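PDB 5O1L: rubber oxygenase from Streptomyces sp., which uses a non-covalently bound b-type heme to cleave the double bonds of poly(cis-1,4-isoprene) rubber with molecular oxygen, leaving oligo-isoprenoids with keto and aldehyde ends. Local coordinates for residues T236-M239 / R240-Q244; A277-D280 / A281-A284; N76-L79 / K80-T83; T190-K193 / T194-H198. All blocks are in the same frame, centred on the assembly; numbering follows the deposited sequence.

Interaction 1: residues T236-M239 / R240-Q244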
loop_
_atom_site.group_PDB
_atom_site.type_symbol
_atom_site.label_atom_id
_atom_site.label_comp_id
_atom_site.label_asym_id
_atom_site.label_seq_id
_atom_site.Cartn_x
_atom_site.Cartn_y
_atom_site.Cartn_z
ATOM N N THR A 236 -4.257 -0.052 -8.283
ATOM C CA THR A 236 -4.492 0.312 -9.677
ATOM C C THR A 236 -3.172 0.284 -10.444
ATOM O O THR A 236 -3.150 -0.107 -11.632
ATOM C CB THR A 236 -5.066 1.751 -9.727
ATOM O OG1 THR A 236 -6.176 1.723 -8.781
ATOM C CG2 THR A 236 -5.633 2.052 -11.035
ATOM N N PHE A 237 -2.103 0.760 -9.820
ATOM C CA PHE A 237 -0.784 0.728 -10.451
ATOM C C PHE A 237 -0.308 -0.675 -10.742
ATOM O O PHE A 237 0.128 -0.983 -11.867
ATOM C CB PHE A 237 0.238 1.407 -9.481
ATOM C CG PHE A 237 1.686 1.215 -9.882
ATOM C CD1 PHE A 237 2.183 1.871 -10.908
ATOM C CD2 PHE A 237 2.468 0.361 -9.143
ATOM C CE1 PHE A 237 3.595 1.715 -11.248
ATOM C CE2 PHE A 237 3.806 0.158 -9.460
ATOM C CZ PHE A 237 4.331 0.857 -10.500
ATOM N N VAL A 238 -0.401 -1.579 -9.790
ATOM C CA VAL A 238 0.092 -2.935 -10.008
ATOM C C VAL A 238 -0.651 -3.599 -11.095
ATOM O O VAL A 238 -0.025 -4.285 -11.941
ATOM C CB VAL A 238 0.054 -3.739 -8.691
ATOM C CG1 VAL A 238 0.316 -5.218 -8.899
ATOM C CG2 VAL A 238 1.036 -3.186 -7.778
ATOM N N MET A 239 -1.982 -3.497 -11.131
ATOM C CA MET A 239 -2.756 -4.133 -12.223
ATOM C C MET A 239 -2.337 -3.552 -13.545
ATOM O O MET A 239 -2.179 -4.324 -14.538
ATOM C CB MET A 239 -4.258 -4.016 -11.972
ATOM C CG MET A 239 -5.084 -4.699 -13.012
ATOM S SD MET A 239 -4.712 -6.476 -13.194
ATOM C CE MET A 239 -5.179 -7.109 -11.576
ATOM N N ARG A 240 -2.205 -2.237 -13.641
ATOM C CA ARG A 240 -1.794 -1.631 -14.905
ATOM C C ARG A 240 -0.471 -2.171 -15.367
ATOM O O ARG A 240 -0.301 -2.536 -16.573
ATOM C CB ARG A 240 -1.754 -0.126 -14.848
ATOM C CG ARG A 240 -1.256 0.554 -16.116
ATOM C CD ARG A 240 -1.291 2.084 -15.990
ATOM N NE ARG A 240 -0.411 2.683 -14.958
ATOM C CZ ARG A 240 0.886 2.948 -15.047
ATOM N NH1 ARG A 240 1.623 2.660 -16.120
ATOM N NH2 ARG A 240 1.487 3.499 -14.009
ATOM N N LYS A 241 0.483 -2.229 -14.502
ATOM C CA LYS A 241 1.821 -2.691 -14.911
ATOM C C LYS A 241 1.816 -4.164 -15.253
ATOM O O LYS A 241 2.468 -4.559 -16.282
ATOM C CB LYS A 241 2.818 -2.438 -13.815
ATOM C CG LYS A 241 3.119 -1.009 -13.539
ATOM C CD LYS A 241 3.496 -0.163 -14.748
ATOM C CE LYS A 241 4.705 -0.731 -15.497
ATOM N NZ LYS A 241 5.095 0.226 -16.573
ATOM N N MET A 242 1.103 -5.020 -14.542
ATOM C CA MET A 242 1.095 -6.442 -14.871
ATOM C C MET A 242 0.553 -6.608 -16.280
ATOM O O MET A 242 1.093 -7.408 -17.096
ATOM C CB MET A 242 0.295 -7.271 -13.884
ATOM C CG MET A 242 1.103 -7.398 -12.624
ATOM S SD MET A 242 0.424 -8.674 -11.549
ATOM C CE MET A 242 -1.093 -8.075 -11.401
ATOM N N LYS A 243 -0.526 -5.914 -16.607
ATOM C CA LYS A 243 -1.152 -6.055 -17.915
ATOM C C LYS A 243 -0.177 -5.545 -18.937
ATOM O O LYS A 243 -0.021 -6.229 -20.003
ATOM C CB LYS A 243 -2.533 -5.393 -17.988
ATOM C CG LYS A 243 -3.543 -6.161 -17.181
ATOM C CD LYS A 243 -4.896 -5.491 -17.086
ATOM C CE LYS A 243 -5.985 -6.478 -16.786
ATOM N NZ LYS A 243 -7.277 -5.733 -16.700
ATOM N N GLN A 244 0.485 -4.416 -18.706
ATOM C CA GLN A 244 1.410 -3.839 -19.696
ATOM C C GLN A 244 2.538 -4.813 -19.994
ATOM O O GLN A 244 2.983 -4.937 -21.146
ATOM C CB GLN A 244 2.014 -2.525 -19.217
ATOM C CG GLN A 244 2.864 -1.789 -20.241
ATOM C CD GLN A 244 3.578 -0.576 -19.640
ATOM O OE1 GLN A 244 3.312 -0.168 -18.494
ATOM N NE2 GLN A 244 4.543 -0.035 -20.370
HETATM O O HOH W 1 -2.360 2.910 -13.051
#
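Four consecutive i to i+4 hydrogen bonds tie residues 236-239 to 240-244 as the last turns of helix 224-244, from Arg240 N to Thr236 O through Lys243 N to Met239 O. The straightest runs from Lys241 N to Phe237 O, 2.9 Å long with 165° at the hydrogen. Side chains one turn apart then pair along the helix. Lys241 lays its CG over one face of the Phe237 ring, toward the rim and 3.9 Å from the ring centroid, a CH-pi contact. Bends at chi2 and chi3 (-51° and -57°) turn the rest of the lysine away from the ring toward the C-terminal end of the helix, and its NZ bonds Thr330 O. At the edge of the same ring lies Arg240 NH2, 3.6 Å from Phe237 CD1, while a water accepts from Arg240 NE at 2.7 Å in the guanidinium plane. The long, flexible Lys243 suits the exposed side, laying its CE 3.8 Å from Met239 SD. On the buried side, Met242 CE meets Val238 CG1 at 4.1 Å. Around this helix, Phe237 rests on helices 127-142 and 320-331, Val238 and Met239 reach Tyr257 of helix 251-267, and Thr236 packs on helix 279-289.

Interaction 2: residues A277-D280 / A281-A284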
loop_
_atom_site.group_PDB
_atom_site.type_symbol
_atom_site.label_atom_id
_atom_site.label_comp_id
_atom_site.label_asym_id
_atom_site.label_seq_id
_atom_site.Cartn_x
_atom_site.Cartn_y
_atom_site.Cartn_z
ATOM N N ALA A 277 -16.014 0.942 -7.476
ATOM C CA ALA A 277 -16.721 -0.328 -7.639
ATOM C C ALA A 277 -16.184 -1.248 -8.744
ATOM O O ALA A 277 -16.359 -2.455 -8.673
ATOM C CB ALA A 277 -18.237 -0.133 -7.939
ATOM N N THR A 278 -15.482 -0.643 -9.696
ATOM C CA THR A 278 -15.001 -1.300 -10.888
ATOM C C THR A 278 -13.625 -0.831 -11.281
ATOM O O THR A 278 -13.191 0.228 -10.856
ATOM C CB THR A 278 -15.958 -0.983 -12.091
ATOM O OG1 THR A 278 -15.911 0.422 -12.377
ATOM C CG2 THR A 278 -17.349 -1.449 -11.825
ATOM N N TRP A 279 -12.918 -1.660 -12.106
ATOM C CA TRP A 279 -11.688 -1.210 -12.670
ATOM C C TRP A 279 -11.797 0.045 -13.511
ATOM O O TRP A 279 -10.940 0.870 -13.445
ATOM C CB TRP A 279 -10.985 -2.258 -13.482
ATOM C CG TRP A 279 -10.232 -3.240 -12.667
ATOM C CD1 TRP A 279 -10.473 -4.572 -12.558
ATOM C CD2 TRP A 279 -9.186 -2.924 -11.748
ATOM N NE1 TRP A 279 -9.547 -5.114 -11.721
ATOM C CE2 TRP A 279 -8.759 -4.134 -11.177
ATOM C CE3 TRP A 279 -8.549 -1.753 -11.365
ATOM C CZ2 TRP A 279 -7.770 -4.174 -10.205
ATOM C CZ3 TRP A 279 -7.584 -1.824 -10.389
ATOM C CH2 TRP A 279 -7.215 -3.033 -9.835
ATOM N N ASP A 280 -12.867 0.143 -14.280
ATOM C CA ASP A 280 -13.042 1.372 -15.059
ATOM C C ASP A 280 -13.070 2.608 -14.173
ATOM O O ASP A 280 -12.369 3.601 -14.459
ATOM C CB ASP A 280 -14.309 1.297 -15.907
ATOM C CG ASP A 280 -14.176 0.386 -17.106
ATOM O OD1 ASP A 280 -13.053 0.074 -17.508
ATOM O OD2 ASP A 280 -15.291 0.036 -17.651
ATOM N N ALA A 281 -13.784 2.550 -13.070
ATOM C CA ALA A 281 -13.835 3.642 -12.152
ATOM C C ALA A 281 -12.476 3.923 -11.529
ATOM O O ALA A 281 -12.030 5.062 -11.390
ATOM C CB ALA A 281 -14.910 3.454 -11.114
ATOM N N ALA A 282 -11.802 2.835 -11.110
ATOM C CA ALA A 282 -10.517 3.032 -10.452
ATOM C C ALA A 282 -9.469 3.630 -11.391
ATOM O O ALA A 282 -8.715 4.492 -10.977
ATOM C CB ALA A 282 -9.993 1.704 -9.957
ATOM N N ASN A 283 -9.451 3.153 -12.647
ATOM C CA ASN A 283 -8.446 3.593 -13.578
ATOM C C ASN A 283 -8.650 5.087 -13.920
ATOM O O ASN A 283 -7.702 5.841 -13.943
ATOM C CB ASN A 283 -8.486 2.754 -14.851
ATOM C CG ASN A 283 -7.963 1.341 -14.657
ATOM O OD1 ASN A 283 -7.159 1.138 -13.789
ATOM N ND2 ASN A 283 -8.403 0.421 -15.432
ATOM N N ALA A 284 -9.929 5.446 -14.044
ATOM C CA ALA A 284 -10.187 6.869 -14.326
ATOM C C ALA A 284 -9.858 7.767 -13.150
ATOM O O ALA A 284 -9.269 8.825 -13.321
ATOM C CB ALA A 284 -11.629 7.012 -14.714
HETATM O O HOH W 2 -10.121 1.576 -17.826
#
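Asn283 N donates to Trp279 O over 2.8 Å, the shortest polar bond between residues 277-280 and 281-284. The Asn283 side chain folds back beside that same carbonyl, its CG 3.2 Å from Trp279 O, because CG lies next to the backbone N (chi1 -72°). Its amide plane is only 19° from that of the indole, and OD1 sits 4.0 Å from Trp279 CE3. A water accepts from Asn283 ND2 and gives a weak bond to Asp280 OD1, loosely joining two polar side chains toward solvent. Thr278 is the N-cap of helix 279-289: its OG1 accepts from Ala281 N at 3.1 Å, satisfying a first-turn N-H that has no preceding helical carbonyl. With chi1 at 65°, OG1 stands between the backbone N and carbonyl carbon, where a beta-hydroxyl can turn back to the helix. Small alanines suit the turn that follows. Ala281 CB fits 3.4 Å from Thr278 OG1, and Ala282 CB lies 4.0 Å from Trp279 CE3. The broad, buried indole packs against Met239 of helix 224-244 and Tyr257 of helix 251-267, while its NE1 donates to Ala254 O.

Interaction 3: residues N76-L79 / K80-T83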
loop_
_atom_site.group_PDB
_atom_site.type_symbol
_atom_site.label_atom_id
_atom_site.label_comp_id
_atom_site.label_asym_id
_atom_site.label_seq_id
_atom_site.Cartn_x
_atom_site.Cartn_y
_atom_site.Cartn_z
ATOM N N ASN A 76 -0.634 -1.539 23.833
ATOM C CA ASN A 76 0.291 -2.250 22.935
ATOM C C ASN A 76 0.606 -3.620 23.445
ATOM O O ASN A 76 0.712 -4.561 22.706
ATOM C CB ASN A 76 1.521 -1.450 22.640
ATOM C CG ASN A 76 1.262 -0.335 21.631
ATOM O OD1 ASN A 76 0.276 -0.401 20.839
ATOM N ND2 ASN A 76 2.093 0.699 21.673
ATOM N N ALA A 77 0.828 -3.737 24.761
ATOM C CA ALA A 77 1.152 -5.040 25.302
ATOM C C ALA A 77 -0.008 -6.044 25.210
ATOM O O ALA A 77 0.214 -7.193 25.009
ATOM C CB ALA A 77 1.581 -4.855 26.767
ATOM N N LEU A 78 -1.238 -5.567 25.343
ATOM C CA LEU A 78 -2.424 -6.424 25.136
ATOM C C LEU A 78 -2.576 -6.815 23.695
ATOM O O LEU A 78 -2.755 -7.975 23.363
ATOM C CB LEU A 78 -3.656 -5.698 25.610
ATOM C CG LEU A 78 -3.772 -5.598 27.106
ATOM C CD1 LEU A 78 -4.766 -4.505 27.462
ATOM C CD2 LEU A 78 -4.139 -6.988 27.652
ATOM N N LEU A 79 -2.404 -5.854 22.807
ATOM C CA LEU A 79 -2.620 -6.138 21.382
ATOM C C LEU A 79 -1.561 -6.973 20.749
ATOM O O LEU A 79 -1.818 -7.628 19.740
ATOM C CB LEU A 79 -2.875 -4.864 20.624
ATOM C CG LEU A 79 -4.284 -4.333 21.040
ATOM C CD1 LEU A 79 -4.599 -3.155 20.176
ATOM C CD2 LEU A 79 -5.465 -5.317 21.035
ATOM N N LYS A 80 -0.405 -7.053 21.368
ATOM C CA LYS A 80 0.645 -7.934 20.910
ATOM C C LYS A 80 0.153 -9.356 20.870
ATOM O O LYS A 80 0.606 -10.115 20.065
ATOM C CB LYS A 80 1.880 -7.855 21.843
ATOM C CG LYS A 80 3.225 -7.868 21.169
ATOM C CD LYS A 80 4.308 -7.429 22.148
ATOM C CE LYS A 80 4.525 -8.501 23.223
ATOM N NZ LYS A 80 5.906 -8.488 23.805
ATOM N N GLN A 81 -0.789 -9.702 21.746
ATOM C CA GLN A 81 -1.354 -11.028 21.846
ATOM C C GLN A 81 -2.448 -11.337 20.815
ATOM O O GLN A 81 -2.841 -12.459 20.707
ATOM C CB GLN A 81 -1.978 -11.236 23.248
ATOM C CG GLN A 81 -0.990 -11.053 24.405
ATOM C CD GLN A 81 -1.702 -11.214 25.756
ATOM O OE1 GLN A 81 -2.429 -10.314 26.208
ATOM N NE2 GLN A 81 -1.465 -12.328 26.435
ATOM N N TRP A 82 -2.919 -10.345 20.098
ATOM C CA TRP A 82 -4.008 -10.495 19.128
ATOM C C TRP A 82 -3.398 -10.604 17.732
ATOM O O TRP A 82 -2.913 -9.640 17.241
ATOM C CB TRP A 82 -4.969 -9.294 19.252
ATOM C CG TRP A 82 -6.220 -9.490 18.411
ATOM C CD1 TRP A 82 -7.016 -10.593 18.413
ATOM C CD2 TRP A 82 -6.779 -8.575 17.447
ATOM N NE1 TRP A 82 -8.055 -10.436 17.519
ATOM C CE2 TRP A 82 -7.928 -9.207 16.905
ATOM C CE3 TRP A 82 -6.477 -7.298 17.055
ATOM C CZ2 TRP A 82 -8.727 -8.595 15.964
ATOM C CZ3 TRP A 82 -7.262 -6.703 16.086
ATOM C CH2 TRP A 82 -8.380 -7.344 15.557
ATOM N N THR A 83 -3.310 -11.801 17.204
ATOM C CA THR A 83 -2.498 -12.072 16.014
ATOM C C THR A 83 -3.240 -12.780 14.902
ATOM O O THR A 83 -2.725 -12.753 13.811
ATOM C CB THR A 83 -1.254 -12.877 16.334
ATOM O OG1 THR A 83 -1.650 -14.186 16.753
ATOM C CG2 THR A 83 -0.454 -12.206 17.420
#
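Leu79 and Lys80 meet at the point where helix 72-79 gives way to a loop, and they bury the most surface in this contact. Leu79 carries the change of direction. Its carbonyl oxygen accepts from Trp82 N at 3.0 Å, closing a type I beta turn from Leu79 to Trp82. The N-H arrives from above the carbonyl plane, 62° out of it, as the chain curls back more tightly than in an alpha-helix. Lys80 N bonds Asn76 O at 3.0 Å, four residues back, although the 139° angle at the hydrogen makes this a bent bond. Its CB lies 3.6 Å from both Asn76 O and Ala77 O, and a bend at chi3 (70°) leads the long chain away on the exposed side, a fitting place for a lysine. Gln81 makes the next step by shortening the span: its N reaches Leu78 O, three residues back, at 3.1 Å. The Gln81 side chain then crosses that of Leu78, with OE1 4.0 Å from Leu78 CD2.

The apolar side chains turn inward. Leu79 packs on Met196 of helix 187-204 and Met101 of helix 95-104, and Trp82 spreads its large ring against Val192 and Met101 while its NE1 donates to Gln87 O. Leu79 O and Trp82 O also both accept from Lys193 NZ. Passing from an i to i+4 bond to successive i to i+3 bonds is characteristic of a helix C-terminus unwinding through a type I turn into the following loop.

Interaction 4: residues T190-K193 / T194-H198. With HEM (protoporphyrin IX containing Fe), chain C.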
loop_
_atom_site.group_PDB
_atom_site.type_symbol
_atom_site.label_atom_id
_atom_site.label_comp_id
_atom_site.label_asym_id
_atom_site.label_seq_id
_atom_site.Cartn_x
_atom_site.Cartn_y
_atom_site.Cartn_z
ATOM N N THR A 190 -4.322 -6.949 10.958
ATOM C CA THR A 190 -3.447 -5.908 10.444
ATOM C C THR A 190 -4.255 -4.695 10.076
ATOM O O THR A 190 -3.867 -3.584 10.347
ATOM C CB THR A 190 -2.718 -6.444 9.205
ATOM O OG1 THR A 190 -1.847 -7.461 9.705
ATOM C CG2 THR A 190 -1.930 -5.335 8.489
ATOM N N ALA A 191 -5.407 -4.896 9.408
ATOM C CA ALA A 191 -6.227 -3.751 9.036
ATOM C C ALA A 191 -6.741 -2.958 10.214
ATOM O O ALA A 191 -6.730 -1.705 10.211
ATOM C CB ALA A 191 -7.404 -4.182 8.184
ATOM N N VAL A 192 -7.232 -3.626 11.238
ATOM C CA VAL A 192 -7.762 -2.972 12.397
ATOM C C VAL A 192 -6.609 -2.223 13.162
ATOM O O VAL A 192 -6.767 -1.059 13.532
ATOM C CB VAL A 192 -8.496 -3.922 13.318
ATOM C CG1 VAL A 192 -8.809 -3.249 14.648
ATOM C CG2 VAL A 192 -9.742 -4.457 12.677
ATOM N N LYS A 193 -5.473 -2.888 13.313
ATOM C CA LYS A 193 -4.349 -2.208 13.944
ATOM C C LYS A 193 -3.900 -1.014 13.133
ATOM O O LYS A 193 -3.558 0.011 13.710
ATOM C CB LYS A 193 -3.214 -3.215 14.136
ATOM C CG LYS A 193 -3.514 -4.262 15.234
ATOM C CD LYS A 193 -2.335 -5.171 15.481
ATOM C CE LYS A 193 -2.671 -6.188 16.545
ATOM N NZ LYS A 193 -1.520 -7.067 16.841
ATOM N N THR A 194 -3.863 -1.114 11.778
ATOM C CA THR A 194 -3.498 0.009 10.938
ATOM C C THR A 194 -4.448 1.146 11.097
ATOM O O THR A 194 -4.050 2.315 11.165
ATOM C CB THR A 194 -3.369 -0.451 9.474
ATOM O OG1 THR A 194 -2.389 -1.512 9.354
ATOM C CG2 THR A 194 -3.071 0.764 8.559
ATOM N N ARG A 195 -5.758 0.834 11.095
ATOM C CA ARG A 195 -6.751 1.870 11.310
ATOM C C ARG A 195 -6.501 2.635 12.607
ATOM O O ARG A 195 -6.611 3.863 12.682
ATOM C CB ARG A 195 -8.111 1.214 11.247
ATOM C CG ARG A 195 -9.278 2.084 11.290
ATOM C CD ARG A 195 -10.517 1.346 10.912
ATOM N NE ARG A 195 -11.544 2.280 11.105
ATOM C CZ ARG A 195 -12.822 2.025 11.197
ATOM N NH1 ARG A 195 -13.225 0.806 11.150
ATOM N NH2 ARG A 195 -13.677 3.014 11.409
ATOM N N MET A 196 -6.110 1.902 13.640
ATOM C CA MET A 196 -5.819 2.508 14.941
ATOM C C MET A 196 -4.505 3.331 14.897
ATOM O O MET A 196 -4.482 4.464 15.438
ATOM C CB MET A 196 -5.696 1.442 16.036
ATOM C CG MET A 196 -6.960 0.673 16.322
ATOM S SD MET A 196 -6.678 -0.807 17.368
ATOM C CE MET A 196 -5.769 -0.074 18.692
ATOM N N VAL A 197 -3.468 2.823 14.236
ATOM C CA VAL A 197 -2.234 3.576 14.033
ATOM C C VAL A 197 -2.561 4.895 13.329
ATOM O O VAL A 197 -2.141 5.989 13.743
ATOM C CB VAL A 197 -1.147 2.817 13.285
ATOM C CG1 VAL A 197 0.012 3.735 12.943
ATOM C CG2 VAL A 197 -0.705 1.647 14.107
ATOM N N HIS A 198 -3.300 4.844 12.194
ATOM C CA HIS A 198 -3.587 6.046 11.481
ATOM C C HIS A 198 -4.356 7.023 12.391
ATOM O O HIS A 198 -4.092 8.210 12.303
ATOM C CB HIS A 198 -4.389 5.695 10.206
ATOM C CG HIS A 198 -3.577 5.085 9.105
ATOM N ND1 HIS A 198 -4.186 4.418 8.062
ATOM C CD2 HIS A 198 -2.238 5.111 8.833
ATOM C CE1 HIS A 198 -3.224 4.044 7.222
ATOM N NE2 HIS A 198 -2.037 4.418 7.653
HETATM C CHA HEM C . 1.234 3.423 9.484
HETATM C CHB HEM C . -0.686 1.000 5.880
HETATM C CHC HEM C . -2.186 5.103 3.922
HETATM C CHD HEM C . 0.613 7.478 6.974
HETATM C C1A HEM C . 0.769 2.454 8.668
HETATM C C2A HEM C . 0.949 1.054 8.978
HETATM C C3A HEM C . 0.445 0.373 7.940
HETATM C C4A HEM C . -0.086 1.282 7.031
HETATM C CMA HEM C . 0.463 -1.132 7.830
HETATM C CAA HEM C . 1.613 0.428 10.228
HETATM C CBA HEM C . 3.142 0.385 10.039
HETATM C CGA HEM C . 3.732 -0.585 10.996
HETATM O O1A HEM C . 3.845 -0.132 12.141
HETATM O O2A HEM C . 4.042 -1.775 10.600
HETATM C C1B HEM C . -1.304 1.919 5.039
HETATM C C2B HEM C . -2.021 1.526 3.875
HETATM C C3B HEM C . -2.481 2.630 3.306
HETATM C C4B HEM C . -2.017 3.755 4.104
HETATM C CMB HEM C . -2.252 0.116 3.372
HETATM C CAB HEM C . -3.332 2.923 2.181
HETATM C CBB HEM C . -3.944 1.981 1.296
HETATM C C1C HEM C . -1.552 6.141 4.589
HETATM C C2C HEM C . -1.572 7.507 4.097
HETATM C C3C HEM C . -0.791 8.153 4.997
HETATM C C4C HEM C . -0.274 7.159 5.922
HETATM C CMC HEM C . -2.385 8.043 2.955
HETATM C CAC HEM C . -0.434 9.580 5.004
HETATM C CBC HEM C . -0.933 10.637 4.248
HETATM C C1D HEM C . 1.028 6.568 7.911
HETATM C C2D HEM C . 1.829 6.923 9.100
HETATM C C3D HEM C . 2.013 5.814 9.807
HETATM C C4D HEM C . 1.294 4.758 9.090
HETATM C CMD HEM C . 2.361 8.289 9.320
HETATM C CAD HEM C . 2.823 5.661 11.117
HETATM C CBD HEM C . 4.276 5.427 10.724
HETATM C CGD HEM C . 5.119 5.350 12.001
HETATM O O1D HEM C . 5.712 4.270 12.221
HETATM O O2D HEM C . 5.235 6.302 12.820
HETATM N NA HEM C . 0.105 2.580 7.489
HETATM N NB HEM C . -1.320 3.258 5.095
HETATM N NC HEM C . -0.746 5.917 5.670
HETATM N ND HEM C . 0.662 5.265 7.993
HETATM FE FE HEM C . -0.343 4.273 6.584
#
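Thr194 OG1 donates to Thr190 O at 2.7 Å, and Thr194 N bonds the same oxygen at 2.9 Å from the opposite face of its carbonyl plane. A threonine suits this turn because its hydroxyl is satisfied within the helix while its methyl remains available to the heme. With OG1 beside the backbone N (chi1 -58°), CG2 projects to the cofactor, 3.4 Å from heme C4A. The same methyl lies over one face of the His198 imidazole, 3.5 Å above its plane. His198 NE2 binds the heme iron at 2.0 Å, and Val197 adds a branched apolar wall with CG1 3.7 Å from heme CHA. This heme side is densely filled.

Away from the heme the side chains meet one another more loosely, and the extended Lys193 and Arg195 carry their charged ends away from this helix. Little of that region is solvent, however: Arg195 forms salt bridges to Asp56 and Glu58, and Lys193 ends at the carbonyls of the turn after helix 72-79. Thr190, partly exposed, marks the more open end, with its OG1 bonded to Ser186 O. A helix that presents an axial histidine to the iron, with the methyl of Thr194, one turn earlier, and the adjacent Val197 lining the porphyrin, is characteristic of a b-type heme pocket.

The four contacts form two touching pairs. Interactions 1 and 2 have centres 13 Å apart and join helices 224-244 and 279-289: Thr236 CG2 lies 3.3 Å from Asn283 OD1, and Met239 CB 3.8 Å from Trp279 CH2. Interactions 3 and 4 are likewise 13 Å apart between centres, connected through Lys193 NZ, which lies 3.0 Å from both Leu79 O and Trp82 O. Interactions 1 and 4 lie on opposite sides of the chain's centre, their centres 26 Å apart. Of the four, interaction 4 ligates the heme iron directly; the side chains of Thr236 in interaction 1 and Asn76 in interaction 3 come within about 10 and 9 Å of the heme.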